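Hypothetical protein DUF871 (Enterococcus faecalis, PDB 2P0O) is of unknown function but probably acts as a 6-phospho-N-acetylmuramidase, cleaving glycosides of 6-phosphorylated N-acetylmuramic acid. Local coordinates at residues L11-T16 against Q183-I188; S227-A232 against D340-I345. One frame throughout, in Å; residues are numbered along the deposited sequence.

Both contacts turn on an arginine and an acidic side chain, yet they do different jobs in the fold. Contact 1 lies at the surface, its centre about 19 Å from the centre of the chain, and joins two loops of the same TIM barrel through one nitrogen and one oxygen. Contact 2 sits deeper, its centre about 11 Å from the centre of the chain, and joins the last barrel helix, 228-240, to a loop of the C-terminal domain through a two-nitrogen grip on a buried aspartate. The pair of segments in contact 2 buries 160 Å² summed over both sides, against 77 Å² in contact 1. Their centres are about 22 Å apart and they do not touch.

Contact 1 (L11-T16 against Q183-I188); sequences LGEEIT and QTRGPI
Arg-185 reaches Glu-13 through a single salt bridge, NH1 donating to OE1 over 2.8 Å with an N-H...O angle of 162°. The oxygen offers its syn lone pair and lies close to the guanidinium plane, so the carboxylate comes in at the guanidinium edge, although the two flat groups are twisted 54° against each other. That twist goes with a one-sided grip: Glu-13 OE2 comes no nearer than 3.8 Å to Arg-185 NH1, and NH2 makes no bond to the glutamate. With CG anti to the backbone N (chi1 165°), Arg-185 bends at its second and third torsions, which brings its end nearer to the other loop than its first bond would suggest. Apart from these two charged ends, the segments hardly meet. Behind the bridge, Arg-185 rests on Phe-10 and Leu-192, and its backbone N bonds Asp-223 OD1, which ties down the loop that carries the arginine. Segment 11-16 belongs to the loop between strand 4-8 and helix 17-28, with Thr-16 as that helix's N-cap; segment 183-188 follows strand 173-178 in the long loop before helix 203-212. The bridge therefore spans two beta-alpha loops, those after the first and seventh strands of the TIM barrel.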
ATOM      1  N   LEU A  11      -8.426  -0.298  18.293  1.00 60.04           N
ATOM      2  CA  LEU A  11      -9.163  -0.943  19.374  1.00 60.96           C
ATOM      3  C   LEU A  11      -9.648   0.028  20.442  1.00 62.10           C
ATOM      4  O   LEU A  11     -10.107  -0.405  21.499  1.00 61.39           O
ATOM      5  CB  LEU A  11      -8.329  -2.060  20.013  1.00 61.16           C
ATOM      6  CG  LEU A  11      -7.948  -3.198  19.065  1.00 60.21           C
ATOM      7  CD1 LEU A  11      -7.206  -4.278  19.836  1.00 60.15           C
ATOM      8  CD2 LEU A  11      -9.201  -3.759  18.404  1.00 59.69           C
ATOM      9  N   GLY A  12      -9.537   1.328  20.156  1.00 63.14           N
ATOM     10  CA  GLY A  12     -10.078   2.390  21.002  1.00 65.33           C
ATOM     11  C   GLY A  12     -11.589   2.444  20.872  1.00 66.67           C
ATOM     12  O   GLY A  12     -12.275   3.213  21.554  1.00 67.43           O
ATOM     13  N   GLU A  13     -12.110   1.602  19.995  1.00 68.17           N
ATOM     14  CA  GLU A  13     -13.549   1.483  19.782  1.00 69.46           C
ATOM     15  C   GLU A  13     -13.923  -0.015  19.709  1.00 69.32           C
ATOM     16  O   GLU A  13     -13.057  -0.870  19.483  1.00 69.06           O
ATOM     17  CB  GLU A  13     -13.927   2.253  18.497  1.00 70.34           C
ATOM     18  CG  GLU A  13     -13.924   3.827  18.640  1.00 72.11           C
ATOM     19  CD  GLU A  13     -12.686   4.545  18.021  1.00 74.84           C
ATOM     20  OE1 GLU A  13     -12.044   4.012  17.071  1.00 72.35           O
ATOM     21  OE2 GLU A  13     -12.377   5.679  18.487  1.00 76.02           O
ATOM     22  N   GLU A  14     -15.192  -0.343  19.922  1.00 69.75           N
ATOM     23  CA  GLU A  14     -15.631  -1.748  19.842  1.00 69.96           C
ATOM     24  C   GLU A  14     -15.542  -2.241  18.393  1.00 69.17           C
ATOM     25  O   GLU A  14     -15.835  -1.473  17.459  1.00 69.55           O
ATOM     26  CB  GLU A  14     -17.040  -1.926  20.421  1.00 70.50           C
ATOM     27  CG  GLU A  14     -17.573  -3.375  20.429  1.00 73.20           C
ATOM     28  CD  GLU A  14     -16.671  -4.358  21.187  1.00 76.36           C
ATOM     29  OE1 GLU A  14     -16.796  -4.447  22.443  1.00 76.82           O
ATOM     30  OE2 GLU A  14     -15.854  -5.050  20.515  1.00 75.89           O
ATOM     31  N   ILE A  15     -15.084  -3.486  18.212  1.00 67.56           N
ATOM     32  CA  ILE A  15     -14.891  -4.054  16.870  1.00 66.24           C
ATOM     33  C   ILE A  15     -16.238  -4.261  16.181  1.00 64.76           C
ATOM     34  O   ILE A  15     -16.957  -5.192  16.513  1.00 64.50           O
ATOM     35  CB  ILE A  15     -14.087  -5.388  16.879  1.00 66.43           C
ATOM     36  CG1 ILE A  15     -12.806  -5.262  17.717  1.00 66.97           C
ATOM     37  CG2 ILE A  15     -13.724  -5.800  15.445  1.00 66.08           C
ATOM     38  CD1 ILE A  15     -11.991  -6.559  17.818  1.00 67.43           C
ATOM     39  N   THR A  16     -16.566  -3.369  15.242  1.00 63.28           N
ATOM     40  CA  THR A  16     -17.830  -3.411  14.499  1.00 62.20           C
ATOM     41  C   THR A  16     -17.870  -4.580  13.529  1.00 61.68           C
ATOM     42  O   THR A  16     -16.821  -5.216  13.269  1.00 61.99           O
ATOM     43  CB  THR A  16     -18.057  -2.132  13.683  1.00 61.80           C
ATOM     44  OG1 THR A  16     -16.997  -1.985  12.735  1.00 61.66           O
ATOM     45  CG2 THR A  16     -18.103  -0.901  14.580  1.00 61.19           C
ATOM     46  N   GLN A 183     -12.485   5.065   5.589  1.00 58.85           N
ATOM     47  CA  GLN A 183     -12.530   5.692   6.901  1.00 59.89           C
ATOM     48  C   GLN A 183     -11.164   6.154   7.375  1.00 58.64           C
ATOM     49  O   GLN A 183     -10.303   5.321   7.710  1.00 58.17           O
ATOM     50  CB  GLN A 183     -13.040   4.703   7.942  1.00 60.57           C
ATOM     51  CG  GLN A 183     -14.430   4.952   8.419  1.00 67.00           C
ATOM     52  CD  GLN A 183     -14.773   4.016   9.579  1.00 72.87           C
ATOM     53  OE1 GLN A 183     -15.503   3.029   9.404  1.00 72.90           O
ATOM     54  NE2 GLN A 183     -14.201   4.299  10.760  1.00 74.21           N
ATOM     55  N   THR A 184     -10.988   7.469   7.445  1.00 57.60           N
ATOM     56  CA  THR A 184      -9.721   8.038   7.903  1.00 58.13           C
ATOM     57  C   THR A 184      -9.769   8.281   9.417  1.00 57.83           C
ATOM     58  O   THR A 184     -10.831   8.544   9.973  1.00 57.01           O
ATOM     59  CB  THR A 184      -9.351   9.323   7.145  1.00 58.05           C
ATOM     60  OG1 THR A 184     -10.442  10.246   7.229  1.00 59.42           O
ATOM     61  CG2 THR A 184      -9.060   9.011   5.681  1.00 58.98           C
ATOM     62  N   ARG A 185      -8.617   8.172  10.069  1.00 57.96           N
ATOM     63  CA  ARG A 185      -8.525   8.345  11.517  1.00 58.94           C
ATOM     64  C   ARG A 185      -8.575   9.836  11.848  1.00 58.24           C
ATOM     65  O   ARG A 185      -7.906  10.648  11.191  1.00 57.66           O
ATOM     66  CB  ARG A 185      -7.226   7.681  12.044  1.00 59.20           C
ATOM     67  CG  ARG A 185      -6.778   8.070  13.470  1.00 62.71           C
ATOM     68  CD  ARG A 185      -7.097   7.090  14.611  1.00 68.73           C
ATOM     69  NE  ARG A 185      -8.414   6.464  14.527  1.00 72.96           N
ATOM     70  CZ  ARG A 185      -9.115   5.973  15.560  1.00 74.30           C
ATOM     71  NH1 ARG A 185     -10.300   5.417  15.323  1.00 74.49           N
ATOM     72  NH2 ARG A 185      -8.666   6.044  16.819  1.00 72.97           N
ATOM     73  N   GLY A 186      -9.376  10.175  12.858  1.00 58.20           N
ATOM     74  CA  GLY A 186      -9.421  11.505  13.451  1.00 57.85           C
ATOM     75  C   GLY A 186      -8.188  11.764  14.292  1.00 58.76           C
ATOM     76  O   GLY A 186      -7.337  10.868  14.480  1.00 58.42           O
ATOM     77  N   PRO A 187      -8.061  12.989  14.825  1.00 59.21           N
ATOM     78  CA  PRO A 187      -8.983  14.119  14.736  1.00 59.16           C
ATOM     79  C   PRO A 187      -8.799  15.006  13.476  1.00 58.58           C
ATOM     80  O   PRO A 187      -9.663  15.843  13.191  1.00 59.27           O
ATOM     81  CB  PRO A 187      -8.681  14.903  16.021  1.00 58.89           C
ATOM     82  CG  PRO A 187      -7.234  14.631  16.288  1.00 59.25           C
ATOM     83  CD  PRO A 187      -6.863  13.330  15.616  1.00 59.94           C
ATOM     84  N   ILE A 188      -7.717  14.793  12.723  1.00 58.36           N
ATOM     85  CA  ILE A 188      -7.432  15.608  11.539  1.00 56.75           C
ATOM     86  C   ILE A 188      -8.019  15.047  10.246  1.00 56.04           C
ATOM     87  O   ILE A 188      -8.375  15.819   9.378  1.00 56.08           O
ATOM     88  CB  ILE A 188      -5.903  15.935  11.362  1.00 57.65           C
ATOM     89  CG1 ILE A 188      -5.257  16.420  12.679  1.00 57.13           C
ATOM     90  CG2 ILE A 188      -5.676  16.962  10.210  1.00 55.36           C
ATOM     91  CD1 ILE A 188      -5.981  17.582  13.374  1.00 58.65           C
TER

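Contact 2 (S227-A232 against D340-I345); sequences SERTMA and DKDQTI. Unlike the reference sequence in segment 340-345: Asp-340 (reference Glu).
Asp-342 takes the guanidinium of Arg-229 end-on, with NH1 on OD1 at 2.8 Å and NH2 on OD2 at 2.7 Å. Both oxygens lie near the guanidinium plane, but the carboxylate is turned 35° from it: OD1 is met on its syn side, whereas NH2 approaches OD2 from above the carboxylate plane. Arg-229 reaches across with its chain extended as far as NE, where the guanidinium turns off the line (chi4 -82°). Lys-341 CG lies 3.7 Å from Arg-229 NH1, and Lys-341 NZ lies 4.2 Å from Thr-230 OG1, both groups turning to Asp-181 OD2. The bridge ties the first turn of helix 228-240, which follows the eighth strand of the TIM barrel and has Ser-227 as N-cap, to the 340-345 loop of the cyclophilin-like C-terminal domain. Further partners fix each end. Glu-246 gives a second carboxylate to Arg-229 NH2 and its backbone N to Asp-342 OD2, and Gln-233 NE2 binds Asp-342 OD1, so the buried aspartate is held at both oxygens. Asp-181 OD1 takes Ser-227 N. Pro-203 touches both Thr-230 and Lys-341, and Ile-363 and Glu-364 of helix 363-370 touch Arg-229.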
ATOM      1  N   SER A 227     -11.143   2.716   0.586  1.00 53.87           N
ATOM      2  CA  SER A 227     -12.441   2.713  -0.094  1.00 53.40           C
ATOM      3  C   SER A 227     -12.628   1.424  -0.907  1.00 53.75           C
ATOM      4  O   SER A 227     -11.658   0.737  -1.217  1.00 53.08           O
ATOM      5  CB  SER A 227     -12.535   3.897  -1.040  1.00 52.98           C
ATOM      6  OG  SER A 227     -11.613   3.702  -2.100  1.00 53.13           O
ATOM      7  N   GLU A 228     -13.879   1.101  -1.241  1.00 54.04           N
ATOM      8  CA  GLU A 228     -14.187  -0.009  -2.135  1.00 55.19           C
ATOM      9  C   GLU A 228     -13.412   0.049  -3.462  1.00 55.14           C
ATOM     10  O   GLU A 228     -12.956  -0.986  -3.970  1.00 56.08           O
ATOM     11  CB  GLU A 228     -15.705  -0.075  -2.401  1.00 55.10           C
ATOM     12  CG  GLU A 228     -16.546  -0.333  -1.145  1.00 60.16           C
ATOM     13  CD  GLU A 228     -16.781  -1.828  -0.870  1.00 66.52           C
ATOM     14  OE1 GLU A 228     -16.300  -2.678  -1.669  1.00 69.30           O
ATOM     15  OE2 GLU A 228     -17.460  -2.156   0.141  1.00 69.94           O
ATOM     16  N   ARG A 229     -13.263   1.253  -4.009  1.00 54.85           N
ATOM     17  CA  ARG A 229     -12.566   1.482  -5.256  1.00 54.98           C
ATOM     18  C   ARG A 229     -11.111   1.031  -5.162  1.00 55.56           C
ATOM     19  O   ARG A 229     -10.544   0.405  -6.091  1.00 54.99           O
ATOM     20  CB  ARG A 229     -12.598   2.982  -5.568  1.00 55.35           C
ATOM     21  CG  ARG A 229     -12.085   3.337  -6.961  1.00 55.26           C
ATOM     22  CD  ARG A 229     -12.049   4.859  -7.162  1.00 53.27           C
ATOM     23  NE  ARG A 229     -11.770   5.188  -8.558  1.00 54.05           N
ATOM     24  CZ  ARG A 229     -10.556   5.224  -9.117  1.00 55.00           C
ATOM     25  NH1 ARG A 229      -9.456   4.954  -8.408  1.00 54.65           N
ATOM     26  NH2 ARG A 229     -10.443   5.524 -10.397  1.00 52.87           N
ATOM     27  N   THR A 230     -10.496   1.408  -4.044  1.00 54.95           N
ATOM     28  CA  THR A 230      -9.105   1.110  -3.801  1.00 55.03           C
ATOM     29  C   THR A 230      -8.920  -0.382  -3.524  1.00 54.45           C
ATOM     30  O   THR A 230      -7.974  -0.986  -4.011  1.00 53.87           O
ATOM     31  CB  THR A 230      -8.563   2.021  -2.665  1.00 54.35           C
ATOM     32  OG1 THR A 230      -8.710   3.378  -3.087  1.00 57.18           O
ATOM     33  CG2 THR A 230      -7.101   1.750  -2.386  1.00 52.83           C
HETATM   34  N   MSE A 231      -9.819  -0.958  -2.732  1.00 54.83           N
HETATM   35  CA  MSE A 231      -9.864  -2.427  -2.546  1.00 56.36           C
HETATM   36  C   MSE A 231      -9.881  -3.194  -3.883  1.00 56.37           C
HETATM   37  O   MSE A 231      -9.174  -4.202  -4.056  1.00 55.89           O
HETATM   38  CB  MSE A 231     -11.092  -2.831  -1.722  1.00 56.22           C
HETATM   39  CG  MSE A 231     -11.024  -2.290  -0.320  1.00 58.99           C
HETATM   40 SE   MSE A 231     -12.600  -2.655   0.781  1.00 69.51          SE
HETATM   41  CE  MSE A 231     -12.403  -4.585   0.928  1.00 62.50           C
ATOM     42  N   ALA A 232     -10.698  -2.693  -4.808  1.00 56.32           N
ATOM     43  CA  ALA A 232     -10.878  -3.301  -6.134  1.00 56.32           C
ATOM     44  C   ALA A 232      -9.586  -3.253  -6.914  1.00 56.24           C
ATOM     45  O   ALA A 232      -9.288  -4.190  -7.652  1.00 56.37           O
ATOM     46  CB  ALA A 232     -11.973  -2.598  -6.896  1.00 55.14           C
ATOM     47  N   ASP A 340      -7.609  11.693 -12.687  1.00 47.40           N
ATOM     48  CA  ASP A 340      -6.560  12.334 -11.884  1.00 48.73           C
ATOM     49  C   ASP A 340      -6.048  11.382 -10.802  1.00 48.33           C
ATOM     50  O   ASP A 340      -4.843  11.184 -10.651  1.00 47.18           O
ATOM     51  CB  ASP A 340      -7.079  13.631 -11.242  1.00 50.00           C
ATOM     52  CG  ASP A 340      -5.972  14.510 -10.716  1.00 54.47           C
ATOM     53  OD1 ASP A 340      -4.841  14.015 -10.564  1.00 58.31           O
ATOM     54  OD2 ASP A 340      -6.227  15.719 -10.447  1.00 61.13           O
ATOM     55  N   LYS A 341      -6.984  10.797 -10.070  1.00 48.52           N
ATOM     56  CA  LYS A 341      -6.694   9.914  -8.945  1.00 50.13           C
ATOM     57  C   LYS A 341      -5.888   8.660  -9.342  1.00 49.59           C
ATOM     58  O   LYS A 341      -5.165   8.102  -8.517  1.00 51.30           O
ATOM     59  CB  LYS A 341      -8.009   9.558  -8.204  1.00 50.40           C
ATOM     60  CG  LYS A 341      -8.010   8.232  -7.391  1.00 55.56           C
ATOM     61  CD  LYS A 341      -7.586   8.401  -5.907  1.00 58.91           C
ATOM     62  CE  LYS A 341      -8.146   7.273  -5.015  1.00 60.36           C
ATOM     63  NZ  LYS A 341      -7.972   7.523  -3.495  1.00 61.35           N
ATOM     64  N   ASP A 342      -5.974   8.221 -10.590  1.00 48.05           N
ATOM     65  CA  ASP A 342      -5.236   7.025 -10.981  1.00 47.70           C
ATOM     66  C   ASP A 342      -3.885   7.321 -11.611  1.00 47.31           C
ATOM     67  O   ASP A 342      -3.088   6.415 -11.864  1.00 46.60           O
ATOM     68  CB  ASP A 342      -6.081   6.098 -11.872  1.00 47.28           C
ATOM     69  CG  ASP A 342      -7.199   5.421 -11.098  1.00 48.87           C
ATOM     70  OD1 ASP A 342      -7.128   5.388  -9.846  1.00 51.77           O
ATOM     71  OD2 ASP A 342      -8.175   4.946 -11.721  1.00 47.98           O
ATOM     72  N   GLN A 343      -3.592   8.594 -11.811  1.00 46.75           N
ATOM     73  CA  GLN A 343      -2.347   8.921 -12.499  1.00 46.82           C
ATOM     74  C   GLN A 343      -1.060   8.549 -11.760  1.00 46.11           C
ATOM     75  O   GLN A 343      -0.029   8.430 -12.385  1.00 46.57           O
ATOM     76  CB  GLN A 343      -2.355  10.403 -12.899  1.00 47.37           C
ATOM     77  CG  GLN A 343      -3.261  10.633 -14.126  1.00 47.68           C
ATOM     78  CD  GLN A 343      -3.308  12.080 -14.552  1.00 47.68           C
ATOM     79  OE1 GLN A 343      -2.351  12.800 -14.373  1.00 49.14           O
ATOM     80  NE2 GLN A 343      -4.425  12.506 -15.115  1.00 49.18           N
ATOM     81  N   THR A 344      -1.086   8.386 -10.440  1.00 44.83           N
ATOM     82  CA  THR A 344       0.115   7.897  -9.757  1.00 43.65           C
ATOM     83  C   THR A 344       0.379   6.392  -9.990  1.00 43.30           C
ATOM     84  O   THR A 344       1.389   5.866  -9.569  1.00 42.82           O
ATOM     85  CB  THR A 344       0.091   8.156  -8.260  1.00 43.45           C
ATOM     86  OG1 THR A 344      -1.117   7.611  -7.708  1.00 42.19           O
ATOM     87  CG2 THR A 344       0.203   9.677  -7.954  1.00 44.40           C
ATOM     88  N   ILE A 345      -0.545   5.698 -10.635  1.00 43.21           N
ATOM     89  CA  ILE A 345      -0.322   4.301 -11.015  1.00 42.88           C
ATOM     90  C   ILE A 345       0.583   4.229 -12.252  1.00 43.49           C
ATOM     91  O   ILE A 345       1.376   3.275 -12.415  1.00 43.66           O
ATOM     92  CB  ILE A 345      -1.666   3.586 -11.306  1.00 43.31           C
ATOM     93  CG1 ILE A 345      -2.526   3.586 -10.042  1.00 41.06           C
ATOM     94  CG2 ILE A 345      -1.434   2.160 -11.857  1.00 43.22           C
ATOM     95  CD1 ILE A 345      -4.035   3.263 -10.303  1.00 44.02           C
TER